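Local coordinates for uncharacterized protein (Corynebacterium diphtheriae NCTC 13129, PDB 3B4Q) that is of unknown function, an all-helical domain whose sequence resembles the C-terminal part of the resuscitation-promoting factor Rpf1, at residues A68-Q71 and A72-N76; A7-P10 and R11-V14; A83-G86 and A87-I91. One frame throughout, in Å; residues are numbered along the deposited sequence. Where two conformers were deposited one is given.

Contact 1: residues A68-Q71 and A72-N76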
ATOM      1  N   ALA A  68      -5.296  12.256  -1.585  1.00 13.32           N
ATOM      2  CA  ALA A  68      -5.429  12.518  -3.018  1.00 14.21           C
ATOM      3  C   ALA A  68      -4.723  11.450  -3.823  1.00 14.28           C
ATOM      4  O   ALA A  68      -5.266  10.943  -4.805  1.00 16.09           O
ATOM      5  CB  ALA A  68      -4.876  13.876  -3.369  1.00 15.50           C
ATOM      6  N   PHE A  69      -3.515  11.090  -3.383  1.00 14.83           N
ATOM      7  CA  PHE A  69      -2.797  10.012  -4.088  1.00 14.77           C
ATOM      8  C   PHE A  69      -3.472   8.619  -3.988  1.00 14.50           C
ATOM      9  O   PHE A  69      -3.372   7.785  -4.889  1.00 14.17           O
ATOM     10  CB  PHE A  69      -1.351   9.975  -3.676  1.00 17.09           C
ATOM     11  CG  PHE A  69      -0.512  11.069  -4.309  1.00 18.39           C
ATOM     12  CD1 PHE A  69      -0.613  11.352  -5.681  1.00 19.16           C
ATOM     13  CD2 PHE A  69       0.385  11.811  -3.543  1.00 19.12           C
ATOM     14  CE1 PHE A  69       0.183  12.361  -6.288  1.00 23.10           C
ATOM     15  CE2 PHE A  69       1.170  12.807  -4.128  1.00 22.61           C
ATOM     16  CZ  PHE A  69       1.060  13.091  -5.503  1.00 21.05           C
ATOM     17  N   TYR A  70      -4.174   8.382  -2.889  1.00 13.57           N
ATOM     18  CA  TYR A  70      -5.010   7.192  -2.776  1.00 13.48           C
ATOM     19  C   TYR A  70      -6.097   7.236  -3.848  1.00 13.55           C
ATOM     20  O   TYR A  70      -6.274   6.288  -4.601  1.00 12.61           O
ATOM     21  CB  TYR A  70      -5.608   7.125  -1.368  1.00 15.04           C
ATOM     22  CG  TYR A  70      -6.638   6.040  -1.148  1.00 15.95           C
ATOM     23  CD1 TYR A  70      -6.296   4.687  -1.203  1.00 16.21           C
ATOM     24  CD2 TYR A  70      -7.955   6.373  -0.824  1.00 17.19           C
ATOM     25  CE1 TYR A  70      -7.265   3.700  -0.984  1.00 16.44           C
ATOM     26  CE2 TYR A  70      -8.899   5.406  -0.574  1.00 19.09           C
ATOM     27  CZ  TYR A  70      -8.564   4.074  -0.662  1.00 19.05           C
ATOM     28  OH  TYR A  70      -9.507   3.086  -0.426  1.00 22.11           O
ATOM     29  N   GLN A  71      -6.819   8.352  -3.923  1.00 14.01           N
ATOM     30  CA  GLN A  71      -7.935   8.420  -4.887  1.00 15.28           C
ATOM     31  C   GLN A  71      -7.434   8.389  -6.335  1.00 14.80           C
ATOM     32  O   GLN A  71      -8.126   7.903  -7.244  1.00 15.87           O
ATOM     33  CB  GLN A  71      -8.820   9.642  -4.640  1.00 16.40           C
ATOM     34  CG  GLN A  71      -9.463   9.627  -3.248  1.00 19.85           C
ATOM     35  CD  GLN A  71     -10.501   8.510  -3.016  1.00 24.35           C
ATOM     36  OE1 GLN A  71     -10.899   7.787  -3.943  1.00 26.19           O
ATOM     37  NE2 GLN A  71     -10.946   8.376  -1.763  1.00 26.28           N
ATOM     38  N   ALA A  72      -6.228   8.895  -6.545  1.00 13.50           N
ATOM     39  CA  ALA A  72      -5.670   8.894  -7.889  1.00 15.65           C
ATOM     40  C   ALA A  72      -5.078   7.550  -8.297  1.00 15.17           C
ATOM     41  O   ALA A  72      -4.693   7.379  -9.440  1.00 16.48           O
ATOM     42  CB  ALA A  72      -4.651  10.006  -8.045  1.00 14.97           C
ATOM     43  N   ASN A  73      -4.926   6.611  -7.351  1.00 15.33           N
ATOM     44  CA  ASN A  73      -4.269   5.348  -7.627  1.00 14.65           C
ATOM     45  C   ASN A  73      -4.951   4.154  -6.974  1.00 15.14           C
ATOM     46  O   ASN A  73      -4.273   3.251  -6.450  1.00 16.05           O
ATOM     47  CB  ASN A  73      -2.821   5.442  -7.115  1.00 14.55           C
ATOM     48  CG  ASN A  73      -2.001   6.435  -7.893  1.00 16.37           C
ATOM     49  OD1 ASN A  73      -1.518   6.142  -9.006  1.00 17.45           O
ATOM     50  ND2 ASN A  73      -1.833   7.611  -7.323  1.00 15.82           N
ATOM     51  N   ARG A  74      -6.273   4.106  -7.042  1.00 15.64           N
ATOM     52  CA  ARG A  74      -7.032   3.120  -6.269  1.00 17.10           C
ATOM     53  C   ARG A  74      -6.713   1.692  -6.717  1.00 18.35           C
ATOM     54  O   ARG A  74      -6.792   0.787  -5.909  1.00 18.79           O
ATOM     55  CB  ARG A  74      -8.547   3.395  -6.365  1.00 17.42           C
ATOM     56  CG  ARG A  74      -8.976   4.694  -5.703  1.00 18.75           C
ATOM     57  CD  ARG A  74      -9.000   4.570  -4.180  1.00 24.11           C
ATOM     58  NE  ARG A  74      -9.845   3.459  -3.720  1.00 29.25           N
ATOM     59  CZ  ARG A  74     -11.127   3.589  -3.378  1.00 30.33           C
ATOM     60  NH1 ARG A  74     -11.728   4.784  -3.440  1.00 32.87           N
ATOM     61  NH2 ARG A  74     -11.816   2.513  -2.983  1.00 34.67           N
ATOM     62  N   THR A  75      -6.357   1.498  -7.992  1.00 18.73           N
ATOM     63  CA  THR A  75      -6.205   0.137  -8.540  1.00 21.02           C
ATOM     64  C   THR A  75      -4.783  -0.108  -8.998  1.00 19.68           C
ATOM     65  O   THR A  75      -4.457  -1.165  -9.551  1.00 21.93           O
ATOM     66  CB  THR A  75      -7.180  -0.151  -9.738  1.00 22.34           C
ATOM     67  OG1 THR A  75      -6.726   0.564 -10.888  1.00 25.73           O
ATOM     68  CG2 THR A  75      -8.579   0.275  -9.418  1.00 24.57           C
ATOM     69  N   ASN A  76      -3.919   0.878  -8.759  1.00 17.65           N
ATOM     70  CA  ASN A  76      -2.588   0.849  -9.304  1.00 16.59           C
ATOM     71  C   ASN A  76      -1.576   0.852  -8.150  1.00 14.77           C
ATOM     72  O   ASN A  76      -1.209   1.921  -7.627  1.00 15.35           O
ATOM     73  CB  ASN A  76      -2.394   2.072 -10.228  1.00 17.88           C
ATOM     74  CG  ASN A  76      -0.982   2.205 -10.761  1.00 19.81           C
ATOM     75  OD1 ASN A  76      -0.083   1.350 -10.540  1.00 20.10           O
ATOM     76  ND2 ASN A  76      -0.758   3.331 -11.477  1.00 22.41           N
TER
HETATM   77  O   HOH W   1      -7.800   5.848  -8.935  1.00 20.77           O
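Tyr70 lays one face of its ring over Arg74, at the C-terminal end of helix 64-72, where the chain turns out of the helix into the loop before helix 77-83. Arg74 CD sits 3.6 Å from the centroid of the Tyr70 ring and almost on its normal, a CH-pi contact. Beyond it the guanidinium runs on nearly parallel to the ring, the planes 10° apart, and the Tyr70 hydroxyl lies over one guanidinium face. That hydroxyl is hydrogen-bonded to Asp45 of helix 39-56, which Arg74 also touches, so acid, phenol and guanidinium gather at one spot. The arginine reaches the ring by folding back, bent at chi2 (-76°) and again at chi3. Its in-plane edge is used as well: NH1 donates to Gln71 OE1 at 3.2 Å, with the amide turned steeply against the guanidinium, while Gln71 NE2 is held by Glu67 one helical turn earlier.

Ala72 N bonds to Ala68 O at 2.9 Å in the last turn, and Asn73 N bonds to Tyr70 O. A water bridges Gln71 O and Arg74 N across the turn. On the side toward helix 77-83, Asn73 folds its amide back onto the last turn: ND2 donates to a lone pair of Phe69 O at 2.9 Å, almost straight at 164° and in the plane of both groups.

Contact 2: residues A7-P10 and R11-V14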
ATOM      1  N   ALA A   7       4.529 -10.461 -13.749  1.00 13.47           N
ATOM      2  CA  ALA A   7       4.534  -9.090 -13.238  1.00 13.36           C
ATOM      3  C   ALA A   7       4.978  -9.041 -11.765  1.00 14.13           C
ATOM      4  O   ALA A   7       4.793  -9.993 -11.028  1.00 14.32           O
ATOM      5  CB  ALA A   7       3.182  -8.473 -13.368  1.00 15.13           C
ATOM      6  N   PRO A   8       5.566  -7.921 -11.352  1.00 14.27           N
ATOM      7  CA  PRO A   8       5.825  -7.752  -9.914  1.00 14.24           C
ATOM      8  C   PRO A   8       4.524  -7.634  -9.158  1.00 14.11           C
ATOM      9  O   PRO A   8       3.581  -6.951  -9.615  1.00 16.74           O
ATOM     10  CB  PRO A   8       6.585  -6.420  -9.808  1.00 14.88           C
ATOM     11  CG  PRO A   8       6.332  -5.740 -11.087  1.00 14.90           C
ATOM     12  CD  PRO A   8       6.035  -6.768 -12.150  1.00 14.45           C
ATOM     13  N   THR A   9       4.480  -8.306  -8.022  1.00 12.77           N
ATOM     14  CA  THR A   9       3.335  -8.234  -7.137  1.00 12.73           C
ATOM     15  C   THR A   9       3.541  -7.071  -6.147  1.00 11.54           C
ATOM     16  O   THR A   9       4.652  -6.553  -6.019  1.00 11.18           O
ATOM     17  CB  THR A   9       3.159  -9.534  -6.336  1.00 12.52           C
ATOM     18  OG1 THR A   9       4.283  -9.705  -5.477  1.00 15.21           O
ATOM     19  CG2 THR A   9       3.070 -10.782  -7.271  1.00 14.26           C
ATOM     20  N   PRO A  10       2.484  -6.637  -5.457  1.00 11.90           N
ATOM     21  CA  PRO A  10       2.696  -5.621  -4.432  1.00 11.45           C
ATOM     22  C   PRO A  10       3.825  -5.971  -3.442  1.00 10.81           C
ATOM     23  O   PRO A  10       4.604  -5.084  -3.091  1.00 10.24           O
ATOM     24  CB  PRO A  10       1.340  -5.553  -3.745  1.00 11.52           C
ATOM     25  CG  PRO A  10       0.371  -5.801  -4.917  1.00 11.98           C
ATOM     26  CD  PRO A  10       1.050  -6.942  -5.651  1.00 11.87           C
ATOM     27  N   ARG A  11       3.950  -7.237  -3.046  1.00 11.54           N
ATOM     28  CA  ARG A  11       5.056  -7.619  -2.151  0.50 12.62           C
ATOM     29  C   ARG A  11       6.426  -7.337  -2.754  1.00 12.62           C
ATOM     30  O   ARG A  11       7.346  -6.943  -2.029  1.00 13.15           O
ATOM     31  CB  ARG A  11       4.928  -9.064  -1.694  0.50 14.02           C
ATOM     32  CG  ARG A  11       3.737  -9.254  -0.821  0.50 15.48           C
ATOM     33  CD  ARG A  11       3.486 -10.724  -0.501  0.50 19.24           C
ATOM     34  NE  ARG A  11       4.196 -11.152   0.696  0.50 24.96           N
ATOM     35  CZ  ARG A  11       4.150 -12.390   1.187  0.50 22.98           C
ATOM     36  NH1 ARG A  11       4.834 -12.704   2.290  0.50 27.39           N
ATOM     37  NH2 ARG A  11       3.410 -13.316   0.584  0.50 27.95           N
ATOM     38  N   ASP A  12       6.559  -7.495  -4.068  1.00 11.40           N
ATOM     39  CA  ASP A  12       7.847  -7.190  -4.743  1.00 11.72           C
ATOM     40  C   ASP A  12       8.074  -5.687  -4.771  1.00 11.70           C
ATOM     41  O   ASP A  12       9.203  -5.215  -4.576  1.00 12.43           O
ATOM     42  CB  ASP A  12       7.845  -7.744  -6.171  1.00 12.91           C
ATOM     43  CG  ASP A  12       7.596  -9.238  -6.202  1.00 15.32           C
ATOM     44  OD1 ASP A  12       8.294  -9.983  -5.465  1.00 18.36           O
ATOM     45  OD2 ASP A  12       6.711  -9.681  -6.973  1.00 16.81           O
ATOM     46  N   VAL A  13       7.011  -4.938  -5.076  1.00 10.69           N
ATOM     47  CA  VAL A  13       7.108  -3.474  -5.094  1.00 11.58           C
ATOM     48  C   VAL A  13       7.606  -2.899  -3.758  1.00 11.27           C
ATOM     49  O   VAL A  13       8.368  -1.900  -3.751  1.00 11.83           O
ATOM     50  CB  VAL A  13       5.759  -2.841  -5.523  1.00 11.97           C
ATOM     51  CG1 VAL A  13       5.810  -1.283  -5.407  1.00 13.97           C
ATOM     52  CG2 VAL A  13       5.396  -3.314  -6.942  1.00 13.20           C
ATOM     53  N   VAL A  14       7.181  -3.486  -2.640  1.00 11.50           N
ATOM     54  CA  VAL A  14       7.623  -2.947  -1.340  1.00 10.74           C
ATOM     55  C   VAL A  14       8.739  -3.749  -0.686  1.00 10.94           C
ATOM     56  O   VAL A  14       8.909  -3.690   0.538  1.00 12.44           O
ATOM     57  CB  VAL A  14       6.436  -2.788  -0.354  1.00  9.45           C
ATOM     58  CG1 VAL A  14       5.384  -1.782  -0.910  1.00 11.82           C
ATOM     59  CG2 VAL A  14       5.819  -4.151  -0.018  1.00 11.50           C
TER
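The N-cap of the short helix 10-13 is built by Thr9 and Asp12, three residues on, whose side chain reaches back to the Thr9 N-H. One carboxylate oxygen, Asp12 OD2, accepts from both polar groups of the threonine. Thr9 N points at Asp12 OD2 from 2.8 Å in a nearly straight bond (167°), arriving on the anti side of the carboxylate. Thr9 OG1 donates to the same Asp12 OD2 at 2.9 Å, coming instead from above the carboxylate plane. A chi1 of 64° swings the hydroxyl to the side where the aspartate folds back, so that it joins the backbone N-H at OD2.

Thr9 O begins the helical bonding, accepting from Val13 N at 3.0 Å and, weakly, from Asp12 N. Pro10 fills the first helical position, where no backbone N-H is needed for an i to i-4 bond, and its O receives Val14 N at 3.1 Å. Beside the cap, Pro8 CB brushes Val13 CG2 at 4.4 Å.

Gln29 of helix 19-35 completes the cap by accepting from Arg11 N and giving a weak bond to Thr9 OG1. Pro10 is buried against Val25 of that helix and Ala43 of helix 39-56, whereas Val13 and Val14 both rest on Phe77, at the start of helix 77-83.

Contact 3: residues A83-G86 and A87-I91. With SO4 (sulfate ion), chain C.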
ATOM      1  N   ALA A  83       3.862   7.247  -5.456  1.00 12.13           N
ATOM      2  CA  ALA A  83       3.357   8.580  -5.181  1.00 13.96           C
ATOM      3  C   ALA A  83       3.514   8.919  -3.688  1.00 14.12           C
ATOM      4  O   ALA A  83       3.801  10.092  -3.302  1.00 15.33           O
ATOM      5  CB  ALA A  83       1.902   8.631  -5.573  1.00 13.75           C
ATOM      6  N   ASN A  84       3.305   7.925  -2.832  1.00 13.83           N
ATOM      7  CA  ASN A  84       3.323   8.182  -1.365  1.00 14.15           C
ATOM      8  C   ASN A  84       4.618   7.726  -0.696  1.00 13.15           C
ATOM      9  O   ASN A  84       4.703   7.651   0.541  1.00 12.46           O
ATOM     10  CB  ASN A  84       2.115   7.533  -0.708  1.00 15.57           C
ATOM     11  CG  ASN A  84       0.812   8.295  -0.990  1.00 19.73           C
ATOM     12  OD1 ASN A  84      -0.187   7.697  -1.435  1.00 26.16           O
ATOM     13  ND2 ASN A  84       0.843   9.607  -0.816  1.00 16.73           N
ATOM     14  N   ARG A  85       5.640   7.447  -1.512  1.00 11.88           N
ATOM     15  CA  ARG A  85       6.859   6.859  -0.966  1.00 11.98           C
ATOM     16  C   ARG A  85       7.556   7.806  -0.000  1.00 11.03           C
ATOM     17  O   ARG A  85       8.072   7.369   1.043  1.00 12.32           O
ATOM     18  CB  ARG A  85       7.821   6.390  -2.063  1.00 12.73           C
ATOM     19  CG  ARG A  85       8.856   5.418  -1.528  1.00 12.26           C
ATOM     20  CD  ARG A  85       9.617   4.754  -2.658  1.00 13.23           C
ATOM     21  NE  ARG A  85      10.301   5.716  -3.516  1.00 13.92           N
ATOM     22  CZ  ARG A  85      11.505   6.228  -3.262  1.00 13.04           C
ATOM     23  NH1 ARG A  85      12.186   5.870  -2.187  1.00 14.82           N
ATOM     24  NH2 ARG A  85      12.038   7.093  -4.125  1.00 15.88           N
ATOM     25  N   GLY A  86       7.580   9.097  -0.339  1.00 11.88           N
ATOM     26  CA  GLY A  86       8.227  10.056   0.570  1.00 11.59           C
ATOM     27  C   GLY A  86       7.442  10.129   1.892  1.00 12.26           C
ATOM     28  O   GLY A  86       8.030  10.213   2.989  1.00 12.64           O
ATOM     29  N   ALA A  87       6.111  10.161   1.795  1.00 12.73           N
ATOM     30  CA  ALA A  87       5.263  10.145   2.998  1.00 13.29           C
ATOM     31  C   ALA A  87       5.544   8.917   3.871  1.00 13.90           C
ATOM     32  O   ALA A  87       5.670   8.987   5.080  1.00 14.15           O
ATOM     33  CB  ALA A  87       3.818  10.150   2.588  1.00 14.11           C
ATOM     34  N   ILE A  88       5.627   7.769   3.219  1.00 13.45           N
ATOM     35  CA  ILE A  88       5.876   6.505   3.916  1.00 14.12           C
ATOM     36  C   ILE A  88       7.242   6.540   4.610  1.00 14.11           C
ATOM     37  O   ILE A  88       7.402   6.124   5.778  1.00 14.48           O
ATOM     38  CB  ILE A  88       5.765   5.357   2.908  1.00 14.23           C
ATOM     39  CG1 ILE A  88       4.291   5.168   2.571  1.00 15.52           C
ATOM     40  CG2 ILE A  88       6.395   4.066   3.507  1.00 15.72           C
ATOM     41  CD1 ILE A  88       4.041   4.237   1.393  1.00 16.00           C
ATOM     42  N   ASP A  89       8.238   7.080   3.910  1.00 13.37           N
ATOM     43  CA  ASP A  89       9.579   7.171   4.470  1.00 14.74           C
ATOM     44  C   ASP A  89       9.565   8.046   5.749  1.00 15.63           C
ATOM     45  O   ASP A  89      10.249   7.767   6.720  1.00 17.52           O
ATOM     46  CB  ASP A  89      10.562   7.782   3.454  1.00 14.29           C
ATOM     47  CG  ASP A  89      10.959   6.820   2.304  1.00 15.40           C
ATOM     48  OD1 ASP A  89      10.635   5.602   2.339  1.00 16.32           O
ATOM     49  OD2 ASP A  89      11.634   7.314   1.362  1.00 15.94           O
ATOM     50  N   PHE A  90       8.795   9.119   5.715  1.00 14.68           N
ATOM     51  CA  PHE A  90       8.683   9.996   6.870  1.00 15.72           C
ATOM     52  C   PHE A  90       7.884   9.361   8.011  1.00 16.96           C
ATOM     53  O   PHE A  90       8.337   9.358   9.148  1.00 18.54           O
ATOM     54  CB  PHE A  90       8.031  11.312   6.460  1.00 16.56           C
ATOM     55  CG  PHE A  90       7.744  12.203   7.643  1.00 18.53           C
ATOM     56  CD1 PHE A  90       8.795  12.838   8.295  1.00 21.37           C
ATOM     57  CD2 PHE A  90       6.445  12.394   8.105  1.00 21.56           C
ATOM     58  CE1 PHE A  90       8.551  13.659   9.438  1.00 23.54           C
ATOM     59  CE2 PHE A  90       6.198  13.207   9.248  1.00 23.59           C
ATOM     60  CZ  PHE A  90       7.254  13.829   9.887  1.00 22.90           C
ATOM     61  N   ILE A  91       6.702   8.827   7.686  1.00 16.78           N
ATOM     62  CA  ILE A  91       5.730   8.393   8.702  1.00 18.66           C
ATOM     63  C   ILE A  91       6.230   7.133   9.394  1.00 19.41           C
ATOM     64  O   ILE A  91       5.979   6.913  10.579  1.00 21.14           O
ATOM     65  CB  ILE A  91       4.345   8.199   8.033  1.00 18.76           C
ATOM     66  CG1 ILE A  91       3.780   9.587   7.645  1.00 19.66           C
ATOM     67  CG2 ILE A  91       3.364   7.376   8.915  1.00 19.86           C
ATOM     68  CD1 ILE A  91       2.554   9.547   6.733  1.00 19.29           C
TER
HETATM   69  S   SO4 C   1      14.690   9.093  -1.960  1.00 27.38           S
HETATM   70  O1  SO4 C   1      14.080  10.086  -2.837  1.00 32.51           O
HETATM   71  O2  SO4 C   1      14.740   9.507  -0.565  1.00 30.16           O
HETATM   72  O3  SO4 C   1      16.080   9.002  -2.422  1.00 32.99           O
HETATM   73  O4  SO4 C   1      14.068   7.786  -2.119  1.00 32.10           O
HETATM   74  O   HOH W   2       5.091  11.102  -0.852  1.00 18.05           O
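Ile88 closes over the carbonyl of Asn84 in the first turn of helix 85-91, the packed side of this helix start. Ile88 N donates to Asn84 O at 2.8 Å, and the side chain follows it: a chi1 of -73° turns CG1 back along the helix, within 3.2 Å of that same Asn84 O. Ala87 CB flanks this oxygen too, at 3.3 Å. Asn84 is the N-cap by position, but its side chain makes no capping bond. Part of the work at the junction falls to a water, which accepts from Ala87 N and donates to Ala83 O, tying the new helix to the end of helix 77-83. Further along, Asp89 N to Arg85 O and Phe90 N to Gly86 O continue the regular helical pattern.

The opposite character appears where Arg85 and Asp89, one turn apart, extend along the exposed side. Their salt bridge is long, 3.9 Å from Arg85 NH1 to Asp89 OD2; the carboxylate oxygen stands off the plane of the guanidinium, so the attraction is of charge alone. The guanidinium spends its edge on a sulfate that probably came from the crystallisation solution. Both NH1 and NH2 of Arg85 donate to sulfate O4, at 2.7 and 2.9 Å, so that two N-H groups converge on one oxygen lying near the guanidinium plane.

Inward, Ile88 packs on Leu47 and Ile51 of helix 39-56, and Ile91 continues that seam onto Ile51 and Leu55. Asn84 and Ala87 lean on Ile66 of helix 64-72, which thus borders the start of helix 85-91.

Overall arrangement
The three contacts mark helix boundaries of one small all-helical domain: contact 2 starts helix 10-13, contact 1 lies where helix 64-72 gives way to the loop before helix 77-83, and contact 3 starts helix 85-91. Contacts 1 and 3 touch directly, although their centres lie about 14 Å apart. Phe69 makes the closest of these approaches, its CB 3.4 Å from Asn84 OD1 and its CG 3.7 Å from Ala83 CB. Contact 2 stands apart, with its centre about 17 Å from each of the others and nearest atoms about 8 Å from contact 1 and 7 Å from contact 3. Helix 39-56 joins all three, receiving Tyr70, Pro10 and Ile88. The sulfate belongs to contact 3 alone and defines no known active site.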